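Local coordinates for protein peptidoglycan D,D-transpeptidase MrdA (Pseudomonas aeruginosa, PDB 7KIS) that probably cross-links cell-wall peptidoglycan as a penicillin-binding D,D-transpeptidase of the MrdA subfamily and is bound here by a diazabicyclooctane inhibitor, at residues Tyr533-Lys538 with Gly570-Asn575; Ala272-Thr277 with Asn576-Val581; Asp399-Phe404 with Gly424-Arg429; Gln412-Asp417 with Thr458-Ala463. All coordinates share one frame; numbering follows the deposited sequence.

Contact 1: Tyr533-Lys538 with Gly570-Asn575; sequences YLIAGK and GFAPAN
Residues Ala536-Lys538 and Gly570-Ala572 run antiparallel, their axes 4.5 Å apart at closest and 167° between directions, with Ala536 and Phe571 as the hydrogen-bonded pair and Gly537 facing Gly570 in the non-hydrogen-bonded one. Ala536 N gives to Phe571 O at 3.0 Å, and Phe571 N returns a bond to Ala536 O. Outside the strands one more backbone bond joins the segments: Leu534 O accepts from Ala574 N (3.0 Å), just past the cis peptide before Pro573. Phe571 CG stands between its own N and carbonyl carbon (chi1 56°), and this folds one ring face under Ala536 CB, a CH-pi contact of 3.8 Å to the centroid. On the same side, Ala574 CB meets both Ala536 CB and Leu534 CB. The strand starting at Ala536 forms one edge of the transpeptidase sheet and carries Lys538, the first residue of the Lys-Ser-Gly motif of penicillin-binding proteins; its NZ makes weak hydrogen bonds to Ser384 OG and to the backbone O of Ser327, the predicted acylated serine. On the opposite face, Ala572 CB touches the Tyr533 ring obliquely (CD2 at 3.6 Å) and, more loosely, Ile535 CG1. Met603 of helix 591-607 packs on all three of these residues, while Tyr533 OH is hydrogen-bonded to Asp604 OD1.

Contact 2: Ala272-Thr277 with Asn576-Val581; sequences AIQPST and NPQIAV
Pro275 and Pro577 set their rings at about a right angle, Pro275 CG coming to 4.0 Å from Pro577 CB, while Pro275 CD rests against the backbone of Gln578. Beside them Gln274 and Gln578 run next to each other in the same direction, yet their amide planes are turned 87° apart; Gln274 NE2 and Gln578 OE1 stay 3.8 Å apart, so the pair lies in contact without a hydrogen bond. Gln274 is extended beyond CG, whereas Gln578 bends at chi2 (-74°), which brings its end back toward its neighbour. Gln274 OE1 is used within its own turn, where Thr277 OG1 donates to a lone pair of that oxygen from within the plane of the amide carbonyl. Next to these loops the chain becomes an antiparallel ladder in the central sheet of the transpeptidase domain, in which strand 268-273 lies beside strand 579-585. Ile273 and Ala580 form the hydrogen-bonded pair, each N bonded to the other's O, and Ala272 faces Val581 in the non-hydrogen-bonded one. Gln578 and Ile579 both stand opposite Ala572, a classic beta bulge at the start of strand 579-585. Ile579 sends CG1 anti to its N (chi1 179°) and turns CD1 back over Ala272 CB, 3.8 Å away. Helix 591-607 covers Ile579 and Val581 with Met603, while Ala467 and Ala470 of helix 459-470 lie against Pro275.

Contact 3: Asp399-Phe404 with Gly424-Arg429; sequences DRLHAF and GLMPSR
His402 lays one face of its imidazole against Ser428 CB, which sits over the centre of the ring, 3.5 Å from the centroid and almost on the normal. With CG roughly anti to the backbone N (chi1 152°), the imidazole swings out from helix 398-407 to the 424-429 segment, and the rotation about CB-CG then turns its ND1 edge to the carbonyl of Met426. That bond, ND1 to Met426 O, is 2.9 Å long but weak, with an angle of 130° at the hydrogen. His402 and Met426 pass alongside one another, running contrary ways: a bend at chi2 brings the methionine chain in toward the helix, so that CG lies near ND1 while the methyl CE comes to 3.7 Å from His402 CA and also nears Leu401 CG. Ser428 takes the N-cap position of helix 429-435, where its OG accepts from Glu430 N, leaving CB to meet the ring. At the exposed end, Arg429 is kinked at chi3 and presents the edge of its guanidinium to Asp399; NH1 lies 3.5 Å from OD2 in a salt bridge whose two planes are 63° apart. Donation from ND1 to a carbonyl is consistent with a proton on that nitrogen; the ion pair is long and at an exposed end, so its contribution may be modest, while His402 and Met426 supply most of the buried surface.

Contact 4: Gln412-Asp417 with Thr458-Ala463; sequences QKVALD and TPIQLA
Gln461 NE2 is gripped by two backbone carbonyls, Gln412 O across the contact and Asp423 O, farther along the same loop. The bond to Gln412 O is modelled at 2.5 Å, doubtfully short at this resolution; the acceptor lies close to the amide plane of Gln461, but the donor stands well above the plane of the Gln412 carbonyl, and the bond is bent to 142° at the hydrogen. The other end of the amide is held as well. Gln461 OE1 takes a straight bond from Thr458 N (3.1 Å, 166°) and a weak one from Thr458 OG1, so the buried side-chain amide is fixed at both ends and its rotation is set. Extended beyond CG, the glutamine chain reaches from the first turn of the helix to the loop. Beneath the amide the contact is apolar. Val414 CG2 meets Ile460 CG1 at 3.7 Å as the two side chains lie alongside, running opposite ways, and Val414 CG1 approaches Gln461 CG at an angle. Ile460 turns CG1 anti to its N (chi1 171°) to meet the valine; the same side chain also packs on Val271 and Ile273 of strand 268-273. Glu421 accepts from Val414 N and Ala415 N, tying down the loop backbone. Because Thr458 OG1 in turn accepts from Gln461 N at 3.3 Å, the two residues form a reciprocal capping box, a classic N-terminal start for an alpha-helix, here helix 459-470 packed on the transpeptidase sheet.

In the fold
All four contacts belong to the transpeptidase domain. Contacts 1 and 2, centres about 10 Å apart, share the five-stranded antiparallel sheet and are joined by backbone bonds between the neighbouring strands 566-572 and 579-585. Contact 2 closes a loop of nearly 300 residues that encloses the other three, bringing the start and the end of the domain together in one sheet. Contact 4 packs on that sheet, its helix 459-470 meeting Ile273 of contact 2, with centres about 14 Å apart. Contact 3 lies about 27 Å between centres from contact 1; its segments alternate along the chain with those of contact 4, since both draw on the long loop between helices 398-407 and 429-435, and the two touch at Gly424 and Gln461.

Contact 1: Tyr533-Lys538 with Gly570-Asn575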
loop_
_atom_site.group_PDB
_atom_site.type_symbol
_atom_site.label_atom_id
_atom_site.label_comp_id
_atom_site.label_asym_id
_atom_site.label_seq_id
_atom_site.Cartn_x
_atom_site.Cartn_y
_atom_site.Cartn_z
ATOM N N TYR A 533 -4.927 -11.649 19.164
ATOM C CA TYR A 533 -3.564 -11.144 19.131
ATOM C C TYR A 533 -3.610 -9.630 19.246
ATOM O O TYR A 533 -4.619 -8.994 18.929
ATOM C CB TYR A 533 -2.837 -11.563 17.846
ATOM C CG TYR A 533 -3.652 -11.337 16.592
ATOM C CD1 TYR A 533 -4.445 -12.346 16.067
ATOM C CD2 TYR A 533 -3.633 -10.111 15.937
ATOM C CE1 TYR A 533 -5.193 -12.144 14.926
ATOM C CE2 TYR A 533 -4.381 -9.901 14.792
ATOM C CZ TYR A 533 -5.159 -10.922 14.292
ATOM O OH TYR A 533 -5.907 -10.726 13.156
ATOM N N LEU A 534 -2.502 -9.055 19.703
ATOM C CA LEU A 534 -2.429 -7.609 19.853
ATOM C C LEU A 534 -2.275 -6.952 18.488
ATOM O O LEU A 534 -1.467 -7.390 17.662
ATOM C CB LEU A 534 -1.271 -7.226 20.772
ATOM C CG LEU A 534 -1.469 -7.593 22.245
ATOM C CD1 LEU A 534 -0.322 -7.070 23.093
ATOM C CD2 LEU A 534 -2.803 -7.068 22.759
ATOM N N ILE A 535 -3.057 -5.905 18.249
ATOM C CA ILE A 535 -3.039 -5.172 16.988
ATOM C C ILE A 535 -2.598 -3.748 17.281
ATOM O O ILE A 535 -3.215 -3.055 18.100
ATOM C CB ILE A 535 -4.412 -5.184 16.300
ATOM C CG1 ILE A 535 -4.863 -6.620 16.026
ATOM C CG2 ILE A 535 -4.373 -4.370 15.015
ATOM C CD1 ILE A 535 -6.362 -6.770 15.879
ATOM N N ALA A 536 -1.530 -3.312 16.617
ATOM C CA ALA A 536 -1.059 -1.933 16.720
ATOM C C ALA A 536 -1.454 -1.235 15.424
ATOM O O ALA A 536 -0.732 -1.272 14.427
ATOM C CB ALA A 536 0.444 -1.882 16.966
ATOM N N GLY A 537 -2.624 -0.599 15.445
ATOM C CA GLY A 537 -3.174 0.045 14.272
ATOM C C GLY A 537 -3.668 1.444 14.591
ATOM O O GLY A 537 -3.530 1.934 15.713
ATOM N N LYS A 538 -4.235 2.080 13.568
ATOM C CA LYS A 538 -4.854 3.387 13.742
ATOM C C LYS A 538 -5.827 3.635 12.601
ATOM O O LYS A 538 -5.487 3.413 11.435
ATOM C CB LYS A 538 -3.824 4.515 13.808
ATOM C CG LYS A 538 -4.478 5.844 14.132
ATOM C CD LYS A 538 -3.490 6.977 14.200
ATOM C CE LYS A 538 -4.151 8.205 14.784
ATOM N NZ LYS A 538 -5.504 8.387 14.193
ATOM N N GLY A 570 -2.435 -1.026 10.202
ATOM C CA GLY A 570 -2.074 -1.759 11.400
ATOM C C GLY A 570 -1.177 -2.954 11.162
ATOM O O GLY A 570 -1.216 -3.566 10.090
ATOM N N PHE A 571 -0.362 -3.297 12.157
ATOM C CA PHE A 571 0.468 -4.489 12.107
ATOM C C PHE A 571 0.191 -5.373 13.317
ATOM O O PHE A 571 -0.271 -4.908 14.363
ATOM C CB PHE A 571 1.965 -4.140 12.028
ATOM C CG PHE A 571 2.455 -3.253 13.140
ATOM C CD1 PHE A 571 3.013 -3.800 14.285
ATOM C CD2 PHE A 571 2.389 -1.874 13.027
ATOM C CE1 PHE A 571 3.477 -2.988 15.304
ATOM C CE2 PHE A 571 2.850 -1.057 14.043
ATOM C CZ PHE A 571 3.397 -1.616 15.181
ATOM N N ALA A 572 0.473 -6.666 13.159
ATOM C CA ALA A 572 0.161 -7.646 14.190
ATOM C C ALA A 572 1.034 -8.875 13.987
ATOM O O ALA A 572 1.447 -9.154 12.857
ATOM C CB ALA A 572 -1.325 -8.032 14.149
ATOM N N PRO A 573 1.369 -9.610 15.063
ATOM C CA PRO A 573 1.148 -9.227 16.463
ATOM C C PRO A 573 2.011 -8.026 16.837
ATOM O O PRO A 573 3.116 -7.888 16.313
ATOM C CB PRO A 573 1.558 -10.481 17.241
ATOM C CG PRO A 573 1.410 -11.597 16.260
ATOM C CD PRO A 573 1.820 -11.006 14.947
ATOM N N ALA A 574 1.500 -7.168 17.722
ATOM C CA ALA A 574 2.174 -5.905 18.005
ATOM C C ALA A 574 3.573 -6.118 18.570
ATOM O O ALA A 574 4.489 -5.339 18.281
ATOM C CB ALA A 574 1.331 -5.067 18.965
ATOM N N ASN A 575 3.766 -7.167 19.367
ATOM C CA ASN A 575 5.067 -7.416 19.976
ATOM C C ASN A 575 5.996 -8.249 19.101
ATOM O O ASN A 575 7.198 -8.303 19.383
ATOM C CB ASN A 575 4.887 -8.088 21.340
ATOM C CG ASN A 575 4.538 -7.093 22.434
ATOM O OD1 ASN A 575 4.039 -6.001 22.161
ATOM N ND2 ASN A 575 4.801 -7.467 23.681
#

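Contact 2: Ala272-Thr277 with Asn576-Val581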
loop_
_atom_site.group_PDB
_atom_site.type_symbol
_atom_site.label_atom_id
_atom_site.label_comp_id
_atom_site.label_asym_id
_atom_site.label_seq_id
_atom_site.Cartn_x
_atom_site.Cartn_y
_atom_site.Cartn_z
ATOM N N ALA A 272 -1.300 -5.924 1.952
ATOM C CA ALA A 272 -0.711 -6.598 3.101
ATOM C C ALA A 272 0.778 -6.800 2.856
ATOM O O ALA A 272 1.182 -7.224 1.769
ATOM C CB ALA A 272 -1.395 -7.941 3.361
ATOM N N ILE A 273 1.588 -6.505 3.870
ATOM C CA ILE A 273 3.041 -6.542 3.762
ATOM C C ILE A 273 3.623 -7.346 4.920
ATOM O O ILE A 273 3.200 -7.190 6.070
ATOM C CB ILE A 273 3.643 -5.123 3.744
ATOM C CG1 ILE A 273 3.141 -4.336 2.532
ATOM C CG2 ILE A 273 5.161 -5.189 3.788
ATOM C CD1 ILE A 273 4.017 -3.167 2.142
ATOM N N GLN A 274 4.590 -8.218 4.610
ATOM C CA GLN A 274 5.413 -8.839 5.639
ATOM C C GLN A 274 6.559 -7.881 5.952
ATOM O O GLN A 274 7.483 -7.735 5.141
ATOM C CB GLN A 274 5.942 -10.202 5.187
ATOM C CG GLN A 274 6.597 -10.998 6.302
ATOM C CD GLN A 274 6.649 -12.490 6.016
ATOM O OE1 GLN A 274 7.399 -12.944 5.150
ATOM N NE2 GLN A 274 5.865 -13.263 6.761
ATOM N N PRO A 275 6.548 -7.231 7.121
ATOM C CA PRO A 275 7.492 -6.123 7.352
ATOM C C PRO A 275 8.956 -6.536 7.413
ATOM O O PRO A 275 9.817 -5.740 7.012
ATOM C CB PRO A 275 7.017 -5.541 8.689
ATOM C CG PRO A 275 6.360 -6.690 9.382
ATOM C CD PRO A 275 5.713 -7.510 8.304
ATOM N N SER A 276 9.271 -7.745 7.885
ATOM C CA SER A 276 10.676 -8.125 8.018
ATOM C C SER A 276 11.316 -8.413 6.668
ATOM O O SER A 276 12.506 -8.142 6.480
ATOM C CB SER A 276 10.822 -9.338 8.936
ATOM O OG SER A 276 10.440 -10.527 8.265
ATOM N N THR A 277 10.552 -8.959 5.725
ATOM C CA THR A 277 11.076 -9.303 4.412
ATOM C C THR A 277 10.676 -8.311 3.328
ATOM O O THR A 277 11.372 -8.217 2.311
ATOM C CB THR A 277 10.600 -10.702 3.996
ATOM O OG1 THR A 277 9.166 -10.736 3.981
ATOM C CG2 THR A 277 11.115 -11.750 4.971
ATOM N N ASN A 576 5.478 -8.898 18.060
ATOM C CA ASN A 576 6.310 -9.616 17.091
ATOM C C ASN A 576 5.664 -9.473 15.723
ATOM O O ASN A 576 4.920 -10.351 15.266
ATOM C CB ASN A 576 6.503 -11.086 17.477
ATOM C CG ASN A 576 5.202 -11.795 17.804
ATOM O OD1 ASN A 576 4.691 -12.577 17.002
ATOM N ND2 ASN A 576 4.669 -11.542 18.995
ATOM N N PRO A 577 5.932 -8.366 15.030
ATOM C CA PRO A 577 5.214 -8.058 13.783
ATOM C C PRO A 577 5.420 -9.112 12.706
ATOM O O PRO A 577 6.548 -9.412 12.307
ATOM C CB PRO A 577 5.802 -6.706 13.367
ATOM C CG PRO A 577 6.329 -6.115 14.630
ATOM C CD PRO A 577 6.837 -7.276 15.429
ATOM N N GLN A 578 4.306 -9.676 12.237
ATOM C CA GLN A 578 4.299 -10.637 11.145
ATOM C C GLN A 578 3.461 -10.200 9.953
ATOM O O GLN A 578 3.625 -10.770 8.869
ATOM C CB GLN A 578 3.793 -12.005 11.631
ATOM C CG GLN A 578 4.782 -12.751 12.518
ATOM C CD GLN A 578 5.952 -13.320 11.737
ATOM O OE1 GLN A 578 5.839 -13.604 10.543
ATOM N NE2 GLN A 578 7.086 -13.491 12.408
ATOM N N ILE A 579 2.581 -9.214 10.114
ATOM C CA ILE A 579 1.710 -8.754 9.036
ATOM C C ILE A 579 1.496 -7.258 9.204
ATOM O O ILE A 579 1.363 -6.762 10.325
ATOM C CB ILE A 579 0.363 -9.517 9.033
ATOM C CG1 ILE A 579 -0.558 -9.009 7.923
ATOM C CG2 ILE A 579 -0.344 -9.389 10.376
ATOM C CD1 ILE A 579 -0.373 -9.710 6.603
ATOM N N ALA A 580 1.487 -6.534 8.085
ATOM C CA ALA A 580 1.166 -5.112 8.058
ATOM C C ALA A 580 0.148 -4.868 6.955
ATOM O O ALA A 580 0.381 -5.242 5.803
ATOM C CB ALA A 580 2.419 -4.261 7.831
ATOM N N VAL A 581 -0.976 -4.242 7.306
ATOM C CA VAL A 581 -2.109 -4.091 6.400
ATOM C C VAL A 581 -2.517 -2.626 6.340
ATOM O O VAL A 581 -2.529 -1.931 7.363
ATOM C CB VAL A 581 -3.306 -4.966 6.833
ATOM C CG1 VAL A 581 -4.416 -4.909 5.796
ATOM C CG2 VAL A 581 -2.869 -6.401 7.059
#

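Contact 3: Asp399-Phe404 with Gly424-Arg429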
loop_
_atom_site.group_PDB
_atom_site.type_symbol
_atom_site.label_atom_id
_atom_site.label_comp_id
_atom_site.label_asym_id
_atom_site.label_seq_id
_atom_site.Cartn_x
_atom_site.Cartn_y
_atom_site.Cartn_z
ATOM N N ASP A 399 9.293 22.468 7.094
ATOM C CA ASP A 399 10.608 22.132 6.564
ATOM C C ASP A 399 11.106 20.802 7.119
ATOM O O ASP A 399 11.640 19.967 6.379
ATOM C CB ASP A 399 11.605 23.249 6.883
ATOM C CG ASP A 399 11.416 24.484 6.017
ATOM O OD1 ASP A 399 11.004 24.342 4.845
ATOM O OD2 ASP A 399 11.710 25.594 6.496
ATOM N N ARG A 400 10.947 20.594 8.423
ATOM C CA ARG A 400 11.380 19.362 9.057
ATOM C C ARG A 400 10.272 18.318 9.109
ATOM O O ARG A 400 10.547 17.157 9.437
ATOM C CB ARG A 400 11.874 19.638 10.480
ATOM C CG ARG A 400 12.981 20.669 10.591
ATOM C CD ARG A 400 13.386 20.884 12.046
ATOM N NE ARG A 400 12.252 21.245 12.894
ATOM C CZ ARG A 400 12.350 21.552 14.184
ATOM N NH1 ARG A 400 13.533 21.545 14.782
ATOM N NH2 ARG A 400 11.266 21.872 14.878
ATOM N N LEU A 401 9.031 18.700 8.784
ATOM C CA LEU A 401 7.944 17.732 8.679
ATOM C C LEU A 401 7.983 17.012 7.336
ATOM O O LEU A 401 7.986 15.777 7.288
ATOM C CB LEU A 401 6.587 18.416 8.893
ATOM C CG LEU A 401 5.330 17.555 8.713
ATOM C CD1 LEU A 401 5.389 16.351 9.638
ATOM C CD2 LEU A 401 4.066 18.364 8.979
ATOM N N HIS A 402 8.003 17.772 6.237
ATOM C CA HIS A 402 8.104 17.163 4.914
ATOM C C HIS A 402 9.349 16.295 4.791
ATOM O O HIS A 402 9.324 15.267 4.105
ATOM C CB HIS A 402 8.103 18.248 3.836
ATOM C CG HIS A 402 8.836 17.867 2.586
ATOM N ND1 HIS A 402 8.231 17.203 1.540
ATOM C CD2 HIS A 402 10.122 18.065 2.211
ATOM C CE1 HIS A 402 9.114 17.004 0.577
ATOM N NE2 HIS A 402 10.269 17.516 0.960
ATOM N N ALA A 403 10.443 16.689 5.449
ATOM C CA ALA A 403 11.664 15.893 5.403
ATOM C C ALA A 403 11.497 14.568 6.139
ATOM O O ALA A 403 12.012 13.536 5.693
ATOM C CB ALA A 403 12.827 16.689 5.991
ATOM N N PHE A 404 10.785 14.576 7.269
ATOM C CA PHE A 404 10.611 13.347 8.039
ATOM C C PHE A 404 9.626 12.399 7.365
ATOM O O PHE A 404 9.895 11.198 7.239
ATOM C CB PHE A 404 10.153 13.677 9.460
ATOM C CG PHE A 404 10.337 12.546 10.433
ATOM C CD1 PHE A 404 9.376 11.556 10.558
ATOM C CD2 PHE A 404 11.474 12.472 11.220
ATOM C CE1 PHE A 404 9.544 10.515 11.449
ATOM C CE2 PHE A 404 11.647 11.434 12.115
ATOM C CZ PHE A 404 10.681 10.453 12.229
ATOM N N GLY A 424 2.588 10.208 -5.437
ATOM C CA GLY A 424 1.976 10.854 -4.296
ATOM C C GLY A 424 2.532 12.256 -4.140
ATOM O O GLY A 424 3.345 12.732 -4.935
ATOM N N LEU A 425 2.082 12.937 -3.091
ATOM C CA LEU A 425 2.542 14.296 -2.835
ATOM C C LEU A 425 2.745 14.491 -1.342
ATOM O O LEU A 425 1.822 14.272 -0.552
ATOM C CB LEU A 425 1.552 15.330 -3.378
ATOM C CG LEU A 425 1.954 16.792 -3.174
ATOM C CD1 LEU A 425 3.284 17.086 -3.855
ATOM C CD2 LEU A 425 0.869 17.724 -3.686
ATOM N N MET A 426 3.953 14.896 -0.963
ATOM C CA MET A 426 4.248 15.360 0.392
ATOM C C MET A 426 4.640 16.823 0.283
ATOM O O MET A 426 5.800 17.135 -0.042
ATOM C CB MET A 426 5.365 14.542 1.038
ATOM C CG MET A 426 5.583 14.863 2.508
ATOM S SD MET A 426 4.033 15.197 3.365
ATOM C CE MET A 426 4.630 15.988 4.858
ATOM N N PRO A 427 3.717 17.753 0.522
ATOM C CA PRO A 427 3.984 19.156 0.191
ATOM C C PRO A 427 5.093 19.759 1.035
ATOM O O PRO A 427 5.271 19.436 2.211
ATOM C CB PRO A 427 2.644 19.849 0.464
ATOM C CG PRO A 427 1.937 18.954 1.417
ATOM C CD PRO A 427 2.370 17.558 1.079
ATOM N N SER A 428 5.838 20.663 0.405
ATOM C CA SER A 428 6.944 21.361 1.033
ATOM C C SER A 428 6.839 22.832 0.655
ATOM O O SER A 428 5.967 23.231 -0.122
ATOM C CB SER A 428 8.293 20.758 0.623
ATOM O OG SER A 428 8.901 21.500 -0.419
ATOM N N ARG A 429 7.741 23.649 1.200
ATOM C CA ARG A 429 7.749 25.062 0.831
ATOM C C ARG A 429 8.201 25.266 -0.611
ATOM O O ARG A 429 7.741 26.201 -1.277
ATOM C CB ARG A 429 8.646 25.852 1.788
ATOM C CG ARG A 429 8.681 27.354 1.519
ATOM C CD ARG A 429 9.486 28.110 2.567
ATOM N NE ARG A 429 9.437 27.478 3.881
ATOM C CZ ARG A 429 8.605 27.840 4.851
ATOM N NH1 ARG A 429 8.633 27.213 6.019
ATOM N NH2 ARG A 429 7.743 28.828 4.653
#

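Contact 4: Gln412-Asp417 with Thr458-Ala463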
loop_
_atom_site.group_PDB
_atom_site.type_symbol
_atom_site.label_atom_id
_atom_site.label_comp_id
_atom_site.label_asym_id
_atom_site.label_seq_id
_atom_site.Cartn_x
_atom_site.Cartn_y
_atom_site.Cartn_z
ATOM N N GLN A 412 7.499 10.178 -3.281
ATOM C CA GLN A 412 7.772 9.320 -4.428
ATOM C C GLN A 412 7.338 7.886 -4.125
ATOM O O GLN A 412 6.834 7.578 -3.041
ATOM C CB GLN A 412 9.242 9.392 -4.844
ATOM C CG GLN A 412 10.248 9.151 -3.748
ATOM C CD GLN A 412 11.661 9.426 -4.222
ATOM O OE1 GLN A 412 11.867 10.135 -5.209
ATOM N NE2 GLN A 412 12.642 8.866 -3.527
ATOM N N LYS A 413 7.540 7.005 -5.104
ATOM C CA LYS A 413 7.073 5.630 -5.003
ATOM C C LYS A 413 7.972 4.820 -4.078
ATOM O O LYS A 413 9.149 5.136 -3.881
ATOM C CB LYS A 413 7.064 4.977 -6.386
ATOM C CG LYS A 413 8.459 4.902 -6.998
ATOM C CD LYS A 413 8.501 5.311 -8.459
ATOM C CE LYS A 413 7.972 4.216 -9.365
ATOM N NZ LYS A 413 8.182 4.560 -10.800
ATOM N N VAL A 414 7.399 3.768 -3.500
ATOM C CA VAL A 414 8.057 2.989 -2.463
ATOM C C VAL A 414 8.467 1.610 -2.965
ATOM O O VAL A 414 9.557 1.131 -2.647
ATOM C CB VAL A 414 7.168 2.873 -1.205
ATOM C CG1 VAL A 414 7.208 4.163 -0.412
ATOM C CG2 VAL A 414 5.742 2.526 -1.590
ATOM N N ALA A 415 7.608 0.957 -3.744
ATOM C CA ALA A 415 7.796 -0.447 -4.071
ATOM C C ALA A 415 8.965 -0.635 -5.035
ATOM O O ALA A 415 9.428 0.302 -5.691
ATOM C CB ALA A 415 6.521 -1.032 -4.675
ATOM N N LEU A 416 9.435 -1.879 -5.117
ATOM C CA LEU A 416 10.540 -2.231 -6.000
ATOM C C LEU A 416 10.080 -2.531 -7.421
ATOM O O LEU A 416 10.717 -2.082 -8.379
ATOM C CB LEU A 416 11.303 -3.434 -5.436
ATOM C CG LEU A 416 12.429 -3.995 -6.308
ATOM C CD1 LEU A 416 13.469 -2.922 -6.607
ATOM C CD2 LEU A 416 13.075 -5.198 -5.645
ATOM N N ASP A 417 8.982 -3.272 -7.583
ATOM C CA ASP A 417 8.575 -3.785 -8.889
ATOM C C ASP A 417 7.066 -3.633 -9.101
ATOM O O ASP A 417 6.335 -4.597 -9.307
ATOM C CB ASP A 417 8.993 -5.247 -9.036
ATOM C CG ASP A 417 8.668 -6.073 -7.804
ATOM O OD1 ASP A 417 7.786 -5.662 -7.024
ATOM O OD2 ASP A 417 9.298 -7.135 -7.615
ATOM N N THR A 458 -0.643 6.979 -1.767
ATOM C CA THR A 458 -1.147 5.742 -2.342
ATOM C C THR A 458 -1.275 4.668 -1.264
ATOM O O THR A 458 -0.504 4.653 -0.300
ATOM C CB THR A 458 -0.215 5.247 -3.446
ATOM O OG1 THR A 458 1.103 5.060 -2.916
ATOM C CG2 THR A 458 -0.159 6.253 -4.588
ATOM N N PRO A 459 -2.240 3.755 -1.410
ATOM C CA PRO A 459 -2.429 2.711 -0.387
ATOM C C PRO A 459 -1.207 1.836 -0.168
ATOM O O PRO A 459 -1.144 1.133 0.849
ATOM C CB PRO A 459 -3.611 1.898 -0.931
ATOM C CG PRO A 459 -4.348 2.853 -1.807
ATOM C CD PRO A 459 -3.295 3.715 -2.437
ATOM N N ILE A 460 -0.237 1.849 -1.081
ATOM C CA ILE A 460 1.003 1.119 -0.844
ATOM C C ILE A 460 1.974 1.971 -0.032
ATOM O O ILE A 460 2.693 1.456 0.831
ATOM C CB ILE A 460 1.616 0.664 -2.183
ATOM C CG1 ILE A 460 3.018 0.083 -1.974
ATOM C CG2 ILE A 460 1.648 1.811 -3.183
ATOM C CD1 ILE A 460 3.030 -1.212 -1.194
ATOM N N GLN A 461 2.006 3.282 -0.290
ATOM C CA GLN A 461 2.776 4.187 0.558
ATOM C C GLN A 461 2.307 4.110 2.006
ATOM O O GLN A 461 3.114 4.216 2.936
ATOM C CB GLN A 461 2.664 5.618 0.035
ATOM C CG GLN A 461 3.727 5.999 -0.977
ATOM C CD GLN A 461 3.417 7.309 -1.670
ATOM O OE1 GLN A 461 2.317 7.845 -1.541
ATOM N NE2 GLN A 461 4.388 7.834 -2.409
ATOM N N LEU A 462 1.001 3.925 2.214
ATOM C CA LEU A 462 0.474 3.755 3.563
ATOM C C LEU A 462 0.917 2.427 4.164
ATOM O O LEU A 462 1.368 2.374 5.313
ATOM C CB LEU A 462 -1.053 3.846 3.548
ATOM C CG LEU A 462 -1.712 5.222 3.649
ATOM C CD1 LEU A 462 -1.901 5.834 2.273
ATOM C CD2 LEU A 462 -3.045 5.108 4.364
ATOM N N ALA A 463 0.786 1.341 3.397
ATOM C CA ALA A 463 1.148 0.021 3.908
ATOM C C ALA A 463 2.637 -0.074 4.208
ATOM O O ALA A 463 3.041 -0.743 5.166
ATOM C CB ALA A 463 0.735 -1.059 2.910
#